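PDB 6KDD: endoglucanase from Fervidobacterium pennivorans DSM 9078, which probably hydrolyses beta-glucosidic bonds in cellulose-like glucans, as a member of glycoside hydrolase family 5. Local coordinates for residues A29-F34 / T102-E107; P33-W38 / L81-H86; V40-E45 / K85-R90. All blocks are in the same frame, centred on the assembly; numbering follows the deposited sequence.

Contact 1 (A29-F34 / T102-E107); sequences ALEAPF and THHFEE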
loop_
_atom_site.group_PDB
_atom_site.type_symbol
_atom_site.label_atom_id
_atom_site.label_comp_id
_atom_site.label_asym_id
_atom_site.label_seq_id
_atom_site.Cartn_x
_atom_site.Cartn_y
_atom_site.Cartn_z
ATOM N N ALA A 29 -1.158 -9.164 -8.341
ATOM C CA ALA A 29 -1.904 -8.909 -9.561
ATOM C C ALA A 29 -1.052 -8.016 -10.472
ATOM O O ALA A 29 -0.147 -8.529 -11.163
ATOM C CB ALA A 29 -3.271 -8.325 -9.190
ATOM N N LEU A 30 -1.234 -6.674 -10.403
ATOM C CA LEU A 30 -0.628 -5.823 -11.430
ATOM C C LEU A 30 0.801 -5.438 -11.069
ATOM O O LEU A 30 1.470 -4.825 -11.908
ATOM C CB LEU A 30 -1.441 -4.529 -11.676
ATOM C CG LEU A 30 -2.778 -4.729 -12.428
ATOM C CD1 LEU A 30 -3.624 -3.482 -12.305
ATOM C CD2 LEU A 30 -2.485 -4.993 -13.914
ATOM N N GLU A 31 1.284 -5.817 -9.865
ATOM C CA GLU A 31 2.661 -5.513 -9.480
ATOM C C GLU A 31 3.593 -6.697 -9.774
ATOM O O GLU A 31 4.795 -6.638 -9.459
ATOM C CB GLU A 31 2.711 -5.057 -8.007
ATOM C CG GLU A 31 2.686 -6.197 -6.965
ATOM C CD GLU A 31 1.377 -6.928 -6.689
ATOM O OE1 GLU A 31 0.466 -6.906 -7.564
ATOM O OE2 GLU A 31 1.249 -7.505 -5.563
ATOM N N ALA A 32 3.035 -7.763 -10.361
ATOM C CA ALA A 32 3.832 -8.896 -10.840
ATOM C C ALA A 32 4.475 -8.466 -12.158
ATOM O O ALA A 32 4.142 -7.391 -12.673
ATOM C CB ALA A 32 2.920 -10.080 -11.055
ATOM N N PRO A 33 5.425 -9.221 -12.768
ATOM C CA PRO A 33 6.026 -8.779 -14.039
ATOM C C PRO A 33 4.975 -8.641 -15.140
ATOM O O PRO A 33 5.109 -7.787 -16.018
ATOM C CB PRO A 33 7.072 -9.900 -14.338
ATOM C CG PRO A 33 7.426 -10.418 -12.957
ATOM C CD PRO A 33 6.062 -10.458 -12.257
ATOM N N PHE A 34 3.901 -9.435 -15.062
ATOM C CA PHE A 34 2.697 -9.163 -15.844
ATOM C C PHE A 34 1.506 -9.646 -15.035
ATOM O O PHE A 34 1.648 -10.518 -14.169
ATOM C CB PHE A 34 2.719 -9.870 -17.224
ATOM C CG PHE A 34 2.959 -11.368 -17.165
ATOM C CD1 PHE A 34 1.904 -12.260 -16.980
ATOM C CD2 PHE A 34 4.240 -11.893 -17.332
ATOM C CE1 PHE A 34 2.115 -13.625 -16.930
ATOM C CE2 PHE A 34 4.447 -13.272 -17.263
ATOM C CZ PHE A 34 3.393 -14.136 -17.094
ATOM N N THR A 102 3.301 3.149 -7.813
ATOM C CA THR A 102 4.295 2.393 -8.547
ATOM C C THR A 102 4.930 1.415 -7.542
ATOM O O THR A 102 5.147 1.772 -6.391
ATOM C CB THR A 102 5.336 3.330 -9.199
ATOM O OG1 THR A 102 4.627 4.126 -10.151
ATOM C CG2 THR A 102 6.468 2.591 -9.886
ATOM N N HIS A 103 5.215 0.192 -7.988
ATOM C CA HIS A 103 5.567 -0.895 -7.089
ATOM C C HIS A 103 6.552 -1.820 -7.795
ATOM O O HIS A 103 6.399 -2.090 -8.987
ATOM C CB HIS A 103 4.246 -1.664 -6.831
ATOM C CG HIS A 103 4.080 -2.371 -5.523
ATOM N ND1 HIS A 103 4.728 -3.574 -5.231
ATOM C CD2 HIS A 103 3.231 -2.151 -4.501
ATOM C CE1 HIS A 103 4.288 -4.050 -4.071
ATOM N NE2 HIS A 103 3.385 -3.188 -3.601
ATOM N N HIS A 104 7.512 -2.381 -7.052
ATOM C CA HIS A 104 8.456 -3.363 -7.595
ATOM C C HIS A 104 9.219 -2.812 -8.806
ATOM O O HIS A 104 9.383 -3.525 -9.807
ATOM C CB HIS A 104 7.835 -4.748 -7.883
ATOM C CG HIS A 104 7.400 -5.450 -6.629
ATOM N ND1 HIS A 104 6.291 -6.305 -6.566
ATOM C CD2 HIS A 104 7.885 -5.381 -5.365
ATOM C CE1 HIS A 104 6.153 -6.767 -5.320
ATOM N NE2 HIS A 104 7.101 -6.189 -4.570
ATOM N N PHE A 105 9.739 -1.575 -8.665
ATOM C CA PHE A 105 10.610 -0.994 -9.690
ATOM C C PHE A 105 12.037 -1.438 -9.351
ATOM O O PHE A 105 12.735 -0.729 -8.634
ATOM C CB PHE A 105 10.479 0.536 -9.692
ATOM C CG PHE A 105 11.147 1.230 -10.868
ATOM C CD1 PHE A 105 11.995 0.530 -11.717
ATOM C CD2 PHE A 105 10.913 2.577 -11.123
ATOM C CE1 PHE A 105 12.598 1.159 -12.802
ATOM C CE2 PHE A 105 11.524 3.220 -12.196
ATOM C CZ PHE A 105 12.369 2.502 -13.023
ATOM N N GLU A 106 12.421 -2.628 -9.831
ATOM C CA GLU A 106 13.598 -3.321 -9.303
ATOM C C GLU A 106 14.867 -2.484 -9.529
ATOM O O GLU A 106 15.687 -2.398 -8.644
ATOM C CB GLU A 106 13.763 -4.665 -10.006
ATOM C CG GLU A 106 12.708 -5.685 -9.605
ATOM C CD GLU A 106 12.866 -7.060 -10.239
ATOM O OE1 GLU A 106 13.977 -7.352 -10.760
ATOM O OE2 GLU A 106 11.881 -7.849 -10.209
ATOM N N GLU A 107 15.035 -1.862 -10.709
ATOM C CA GLU A 107 16.244 -1.087 -11.025
ATOM C C GLU A 107 16.389 0.105 -10.086
ATOM O O GLU A 107 17.513 0.534 -9.784
ATOM C CB GLU A 107 16.223 -0.571 -12.471
ATOM C CG GLU A 107 16.102 -1.680 -13.490
ATOM C CD GLU A 107 14.701 -2.234 -13.749
ATOM O OE1 GLU A 107 13.725 -1.788 -13.086
ATOM O OE2 GLU A 107 14.593 -3.147 -14.585
#

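Contact 2 (P33-W38 / L81-H86); sequences PFEGAW and LERVKH. With NI (nickel (II) ion), chain C.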
loop_
_atom_site.group_PDB
_atom_site.type_symbol
_atom_site.label_atom_id
_atom_site.label_comp_id
_atom_site.label_asym_id
_atom_site.label_seq_id
_atom_site.Cartn_x
_atom_site.Cartn_y
_atom_site.Cartn_z
ATOM N N PRO A 33 5.425 -9.221 -12.768
ATOM C CA PRO A 33 6.026 -8.779 -14.039
ATOM C C PRO A 33 4.975 -8.641 -15.140
ATOM O O PRO A 33 5.109 -7.787 -16.018
ATOM C CB PRO A 33 7.072 -9.900 -14.338
ATOM C CG PRO A 33 7.426 -10.418 -12.957
ATOM C CD PRO A 33 6.062 -10.458 -12.257
ATOM N N PHE A 34 3.901 -9.435 -15.062
ATOM C CA PHE A 34 2.697 -9.163 -15.844
ATOM C C PHE A 34 1.506 -9.646 -15.035
ATOM O O PHE A 34 1.648 -10.518 -14.169
ATOM C CB PHE A 34 2.719 -9.870 -17.224
ATOM C CG PHE A 34 2.959 -11.368 -17.165
ATOM C CD1 PHE A 34 1.904 -12.260 -16.980
ATOM C CD2 PHE A 34 4.240 -11.893 -17.332
ATOM C CE1 PHE A 34 2.115 -13.625 -16.930
ATOM C CE2 PHE A 34 4.447 -13.272 -17.263
ATOM C CZ PHE A 34 3.393 -14.136 -17.094
ATOM N N GLU A 35 0.312 -9.189 -15.404
ATOM C CA GLU A 35 -0.889 -9.536 -14.630
ATOM C C GLU A 35 -1.223 -11.017 -14.736
ATOM O O GLU A 35 -1.387 -11.565 -15.834
ATOM C CB GLU A 35 -2.115 -8.723 -15.089
ATOM C CG GLU A 35 -3.241 -8.738 -14.056
ATOM C CD GLU A 35 -4.514 -7.972 -14.442
ATOM O OE1 GLU A 35 -4.550 -7.373 -15.558
ATOM O OE2 GLU A 35 -5.448 -7.952 -13.617
ATOM N N GLY A 36 -1.370 -11.657 -13.575
ATOM C CA GLY A 36 -1.711 -13.079 -13.476
ATOM C C GLY A 36 -0.484 -13.955 -13.190
ATOM O O GLY A 36 -0.629 -15.068 -12.728
ATOM N N ALA A 37 0.730 -13.461 -13.448
ATOM C CA ALA A 37 1.930 -14.239 -13.179
ATOM C C ALA A 37 1.979 -14.698 -11.719
ATOM O O ALA A 37 2.559 -15.752 -11.437
ATOM C CB ALA A 37 3.150 -13.421 -13.512
ATOM N N TRP A 38 1.430 -13.883 -10.783
ATOM C CA TRP A 38 1.590 -14.211 -9.372
ATOM C C TRP A 38 0.263 -14.703 -8.809
ATOM O O TRP A 38 0.112 -14.747 -7.607
ATOM C CB TRP A 38 2.124 -13.011 -8.569
ATOM C CG TRP A 38 3.567 -12.702 -8.803
ATOM C CD1 TRP A 38 4.456 -13.414 -9.559
ATOM C CD2 TRP A 38 4.311 -11.626 -8.224
ATOM N NE1 TRP A 38 5.690 -12.847 -9.504
ATOM C CE2 TRP A 38 5.640 -11.753 -8.689
ATOM C CE3 TRP A 38 3.972 -10.554 -7.381
ATOM C CZ2 TRP A 38 6.645 -10.873 -8.297
ATOM C CZ3 TRP A 38 4.982 -9.696 -6.992
ATOM C CH2 TRP A 38 6.292 -9.850 -7.433
ATOM N N LEU A 81 -1.817 1.094 -19.989
ATOM C CA LEU A 81 -2.549 2.204 -19.386
ATOM C C LEU A 81 -4.051 1.949 -19.425
ATOM O O LEU A 81 -4.744 2.348 -18.486
ATOM C CB LEU A 81 -2.237 3.541 -20.085
ATOM C CG LEU A 81 -1.241 4.411 -19.343
ATOM C CD1 LEU A 81 -0.747 5.560 -20.217
ATOM C CD2 LEU A 81 -1.805 4.895 -18.013
ATOM N N GLU A 82 -4.555 1.385 -20.540
ATOM C CA GLU A 82 -5.994 1.124 -20.685
ATOM C C GLU A 82 -6.468 0.047 -19.714
ATOM O O GLU A 82 -7.583 0.109 -19.190
ATOM C CB GLU A 82 -6.378 0.630 -22.080
ATOM C CG GLU A 82 -5.825 1.496 -23.181
ATOM C CD GLU A 82 -6.559 2.775 -23.526
ATOM O OE1 GLU A 82 -7.302 3.302 -22.652
ATOM O OE2 GLU A 82 -6.391 3.240 -24.693
ATOM N N ARG A 83 -5.634 -0.966 -19.503
ATOM C CA ARG A 83 -5.934 -1.944 -18.462
ATOM C C ARG A 83 -6.013 -1.296 -17.070
ATOM O O ARG A 83 -6.943 -1.606 -16.319
ATOM C CB ARG A 83 -4.935 -3.113 -18.465
ATOM C CG ARG A 83 -5.156 -4.063 -17.299
ATOM C CD ARG A 83 -6.470 -4.789 -17.456
ATOM N NE ARG A 83 -6.611 -5.753 -16.378
ATOM C CZ ARG A 83 -7.772 -6.151 -15.830
ATOM N NH1 ARG A 83 -8.931 -5.673 -16.263
ATOM N NH2 ARG A 83 -7.752 -6.968 -14.790
ATOM N N VAL A 84 -5.041 -0.467 -16.685
ATOM C CA VAL A 84 -5.116 0.159 -15.375
ATOM C C VAL A 84 -6.360 1.068 -15.353
ATOM O O VAL A 84 -7.075 1.092 -14.373
ATOM C CB VAL A 84 -3.821 0.923 -15.013
ATOM C CG1 VAL A 84 -3.960 1.778 -13.768
ATOM C CG2 VAL A 84 -2.587 0.001 -14.959
ATOM N N LYS A 85 -6.637 1.796 -16.447
ATOM C CA LYS A 85 -7.847 2.639 -16.464
ATOM C C LYS A 85 -9.109 1.823 -16.188
ATOM O O LYS A 85 -10.003 2.262 -15.430
ATOM C CB LYS A 85 -7.969 3.407 -17.787
ATOM C CG LYS A 85 -9.196 4.323 -17.889
ATOM C CD LYS A 85 -9.196 5.073 -19.197
ATOM C CE LYS A 85 -10.474 5.785 -19.611
ATOM N NZ LYS A 85 -11.501 5.887 -18.559
ATOM N N HIS A 86 -9.228 0.642 -16.829
ATOM C CA HIS A 86 -10.379 -0.232 -16.607
ATOM C C HIS A 86 -10.577 -0.594 -15.133
ATOM O O HIS A 86 -11.704 -0.575 -14.598
ATOM C CB HIS A 86 -10.358 -1.454 -17.560
ATOM C CG HIS A 86 -11.512 -2.367 -17.374
ATOM N ND1 HIS A 86 -12.659 -2.294 -18.143
ATOM C CD2 HIS A 86 -11.745 -3.319 -16.445
ATOM C CE1 HIS A 86 -13.511 -3.219 -17.773
ATOM N NE2 HIS A 86 -12.994 -3.844 -16.712
HETATM NI NI NI C . -13.123 -0.862 -19.671
HETATM O O HOH W 1 -14.344 -2.438 -21.263
#

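Contact 3 (V40-E45 / K85-R90); sequences VRIEDE and KHVVDR. With NI (nickel (II) ion), chain C.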
loop_
_atom_site.group_PDB
_atom_site.type_symbol
_atom_site.label_atom_id
_atom_site.label_comp_id
_atom_site.label_asym_id
_atom_site.label_seq_id
_atom_site.Cartn_x
_atom_site.Cartn_y
_atom_site.Cartn_z
ATOM N N VAL A 40 -3.125 -13.764 -9.478
ATOM C CA VAL A 40 -4.362 -12.977 -9.411
ATOM C C VAL A 40 -4.512 -12.135 -10.664
ATOM O O VAL A 40 -3.582 -11.451 -11.094
ATOM C CB VAL A 40 -4.458 -12.046 -8.180
ATOM C CG1 VAL A 40 -5.831 -11.399 -8.127
ATOM C CG2 VAL A 40 -4.232 -12.830 -6.894
ATOM N N ARG A 41 -5.695 -12.227 -11.274
ATOM C CA ARG A 41 -6.110 -11.275 -12.285
ATOM C C ARG A 41 -7.299 -10.516 -11.688
ATOM O O ARG A 41 -8.179 -11.109 -11.079
ATOM C CB ARG A 41 -6.566 -12.000 -13.556
ATOM C CG ARG A 41 -6.946 -11.054 -14.690
ATOM C CD ARG A 41 -7.652 -11.804 -15.821
ATOM N NE ARG A 41 -7.710 -10.825 -16.894
ATOM C CZ ARG A 41 -8.732 -9.999 -17.174
ATOM N NH1 ARG A 41 -9.870 -10.022 -16.484
ATOM N NH2 ARG A 41 -8.600 -9.150 -18.176
ATOM N N ILE A 42 -7.306 -9.190 -11.839
ATOM C CA ILE A 42 -8.314 -8.400 -11.146
ATOM C C ILE A 42 -9.625 -8.507 -11.916
ATOM O O ILE A 42 -9.756 -7.982 -13.006
ATOM C CB ILE A 42 -7.841 -6.938 -10.984
ATOM C CG1 ILE A 42 -6.450 -6.840 -10.343
ATOM C CG2 ILE A 42 -8.888 -6.115 -10.230
ATOM C CD1 ILE A 42 -5.944 -5.402 -10.153
ATOM N N GLU A 43 -10.610 -9.182 -11.331
ATOM C CA GLU A 43 -11.897 -9.348 -11.999
ATOM C C GLU A 43 -12.793 -8.180 -11.590
ATOM O O GLU A 43 -12.743 -7.752 -10.445
ATOM C CB GLU A 43 -12.554 -10.653 -11.552
ATOM C CG GLU A 43 -11.784 -11.900 -12.001
ATOM C CD GLU A 43 -11.575 -11.994 -13.512
ATOM O OE1 GLU A 43 -12.405 -11.442 -14.262
ATOM O OE2 GLU A 43 -10.576 -12.586 -13.944
ATOM N N ASP A 44 -13.624 -7.703 -12.515
ATOM C CA ASP A 44 -14.552 -6.606 -12.288
ATOM C C ASP A 44 -15.395 -6.818 -11.023
ATOM O O ASP A 44 -15.612 -5.891 -10.221
ATOM C CB ASP A 44 -15.454 -6.459 -13.512
ATOM C CG ASP A 44 -14.748 -5.877 -14.739
ATOM O OD1 ASP A 44 -13.543 -5.736 -14.755
ATOM O OD2 ASP A 44 -15.426 -5.578 -15.669
ATOM N N GLU A 45 -15.831 -8.068 -10.832
ATOM C CA GLU A 45 -16.727 -8.400 -9.735
ATOM C C GLU A 45 -16.066 -8.209 -8.377
ATOM O O GLU A 45 -16.764 -8.039 -7.394
ATOM C CB GLU A 45 -17.201 -9.852 -9.828
ATOM C CG GLU A 45 -18.614 -9.973 -10.373
ATOM C CD GLU A 45 -19.239 -11.362 -10.263
ATOM O OE1 GLU A 45 -18.709 -12.192 -9.486
ATOM O OE2 GLU A 45 -20.267 -11.617 -10.953
ATOM N N LYS A 85 -6.637 1.796 -16.447
ATOM C CA LYS A 85 -7.847 2.639 -16.464
ATOM C C LYS A 85 -9.109 1.823 -16.188
ATOM O O LYS A 85 -10.003 2.262 -15.430
ATOM C CB LYS A 85 -7.969 3.407 -17.787
ATOM C CG LYS A 85 -9.196 4.323 -17.889
ATOM C CD LYS A 85 -9.196 5.073 -19.197
ATOM C CE LYS A 85 -10.474 5.785 -19.611
ATOM N NZ LYS A 85 -11.501 5.887 -18.559
ATOM N N HIS A 86 -9.228 0.642 -16.829
ATOM C CA HIS A 86 -10.379 -0.232 -16.607
ATOM C C HIS A 86 -10.577 -0.594 -15.133
ATOM O O HIS A 86 -11.704 -0.575 -14.598
ATOM C CB HIS A 86 -10.358 -1.454 -17.560
ATOM C CG HIS A 86 -11.512 -2.367 -17.374
ATOM N ND1 HIS A 86 -12.659 -2.294 -18.143
ATOM C CD2 HIS A 86 -11.745 -3.319 -16.445
ATOM C CE1 HIS A 86 -13.511 -3.219 -17.773
ATOM N NE2 HIS A 86 -12.994 -3.844 -16.712
ATOM N N VAL A 87 -9.474 -1.024 -14.493
ATOM C CA VAL A 87 -9.498 -1.424 -13.098
ATOM C C VAL A 87 -9.904 -0.249 -12.217
ATOM O O VAL A 87 -10.772 -0.386 -11.336
ATOM C CB VAL A 87 -8.115 -1.990 -12.680
ATOM C CG1 VAL A 87 -8.025 -2.246 -11.173
ATOM C CG2 VAL A 87 -7.793 -3.256 -13.500
ATOM N N VAL A 88 -9.203 0.877 -12.381
ATOM C CA VAL A 88 -9.523 2.076 -11.614
ATOM C C VAL A 88 -11.010 2.428 -11.787
ATOM O O VAL A 88 -11.701 2.720 -10.807
ATOM C CB VAL A 88 -8.609 3.238 -12.050
ATOM C CG1 VAL A 88 -9.176 4.568 -11.596
ATOM C CG2 VAL A 88 -7.198 3.050 -11.524
ATOM N N ASP A 89 -11.493 2.400 -13.040
ATOM C CA ASP A 89 -12.860 2.780 -13.382
ATOM C C ASP A 89 -13.857 1.886 -12.673
ATOM O O ASP A 89 -14.820 2.386 -12.074
ATOM C CB ASP A 89 -13.157 2.739 -14.898
ATOM C CG ASP A 89 -12.540 3.902 -15.663
ATOM O OD1 ASP A 89 -11.893 4.750 -15.034
ATOM O OD2 ASP A 89 -12.604 3.891 -16.886
ATOM N N ARG A 90 -13.625 0.555 -12.716
ATOM C CA ARG A 90 -14.533 -0.352 -12.027
ATOM C C ARG A 90 -14.589 -0.089 -10.520
ATOM O O ARG A 90 -15.674 -0.199 -9.914
ATOM C CB ARG A 90 -14.205 -1.828 -12.315
ATOM C CG ARG A 90 -14.425 -2.240 -13.759
ATOM C CD ARG A 90 -15.913 -2.442 -14.050
ATOM N NE ARG A 90 -16.287 -3.056 -15.325
ATOM C CZ ARG A 90 -17.208 -2.589 -16.176
ATOM N NH1 ARG A 90 -17.866 -1.465 -15.920
ATOM N NH2 ARG A 90 -17.442 -3.232 -17.308
HETATM NI NI NI C . -13.123 -0.862 -19.671
HETATM O O HOH W 1 -14.344 -2.438 -21.263
#

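Contact 1 (A29-F34 / T102-E107)
With CG set between its own backbone N and carbonyl carbon (chi1 81°) and the chain bent at chi2, Glu-31 lays its methylenes against His-103 and His-104 and folds its carboxylate back onto its own loop. CG sits over one face of the His-103 ring, 4.1 Å from the ring centroid, as a CH-pi contact, while CB comes within 3.7 Å of His-103 ND1. The same CG is 3.6 Å from His-104 ND1. That nitrogen donates to the backbone Glu-31 O at 3.3 Å; the oxygen lies in the imidazole plane and the N-H points well at it (162°), but it is met from above the carbonyl plane. Arg-63 NE is a second donor to this oxygen. Glutamate suits the buried place because its apolar half can face the rings while both oxygens find backbone donors: OE1 accepts from Ala-29 N at 2.9 Å, and OE2 from Asn-28 N, which should hold the carboxylate in one orientation. A glycerol near Glu-31 and a Tris molecule near His-103 are consistent with a pocket here. The two loops follow barrel strands 22-25 and 97-101, at the strand ends where TIM-barrel enzymes carry their active sites.

Contact 2 (P33-W38 / L81-H86)
A salt bridge between Glu-35 and Arg-83 ties the loop after the first strand of the TIM barrel, 22-25, to helix 78-93 on the barrel's outer layer. Arg-83 grips the carboxylate side-on with two nitrogens: NE donates to Glu-35 OE1 at 2.7 Å and NH2 to Glu-35 OE2 at 2.8 Å. Each oxygen uses its syn lone pair and lies near the guanidinium plane; with the two planes 22° apart the groups are nearly coplanar. The long axes of the side chains cross at about a right angle. Glu-35 reaches over because CG stands opposite the backbone N (chi1 -163°) and the chain stays extended beyond it, whereas Arg-83 bends at chi2 to present its NE edge. Glu-35 takes the second place of a type II turn from Phe-34 to Ala-37, closed by Ala-37 N to Phe-34 O at 3.2 Å, and Gly-36 takes the third, where a side chain would jam against the preceding carbonyl. One helical turn on, His-86 ND1 binds the nickel ion at 2.1 Å. Glu-35 OE2 also accepts from Ile-42 N, while Arg-83 NH2 donates to Ile-42 O. A leucine in place of Arg-83 would probably leave the Glu-35 carboxylate without its countercharge and Ile-42 O without this donor. The paired charges thus share in satisfying a backbone segment, and the two-pronged grip leaves neither flat group much freedom to rotate.

Contact 3 (V40-E45 / K85-R90)
Asp-44 meets two side chains of helix 78-93 in quite different orientations, moderately tilted against one and steeply turned to the other. Toward His-86 its carboxylate is tilted 27° from the imidazole plane. NE2 donates to Asp-44 OD1 at 2.8 Å on the syn side, with the oxygen almost in the ring plane, and makes a weak second bond to Asp-44 OD2. Since the other nitrogen of this ring holds the nickel, the carboxylate, a second-shell partner, should help to fix the rotation of the imidazole together with the metal, which would probably make the N-H a stronger donor. Toward Arg-90 the planes stand 76° apart: NE comes in from above the carboxylate and reaches Asp-44 OD2 at 2.7 Å, a salt bridge in which the oxygen lies close to the guanidinium plane. Arg-90 can present NE because its chain bends at chi2 (-77°), and its NH1 pairs with Glu-93. A short aspartate suits a site where the backbones are this near, the Asp-44 and Arg-90 CA atoms being 6.3 Å apart. Alongside this polar group, Ile-42 and Val-87 cross at about a right angle, with Ile-42 CD1 3.9 Å from Val-87 CG1. Phe-47 of helix 45-53 touches Ile-42, Val-87 and Arg-90, and Ile-42 also packs on Ile-26 just past strand 22-25, so the contact ties the end of the loop leading into helix 45-53 to the neighbouring helix 78-93.

Overall arrangement
All three contacts start from the loop joining strand 22-25 to helix 45-53. Contact 1 sends it to the loop after strand 97-101, on the side of the probable active site; contacts 2 and 3 fasten it to helix 78-93. Contacts 2 and 3 have centres about 9 Å apart and are coupled through Ile-42, whose N lies 2.9 Å from Glu-35 OE2; they also share His-86 and its nickel. Contact 1 is centred about 10 Å from contact 2, bridged by Trp-38 CZ3 at 3.6 Å from His-104 CE1. Its centre is about 17 Å from that of contact 3, yet Leu-30 CD1 packs 3.7 Å from Ile-42 CD1.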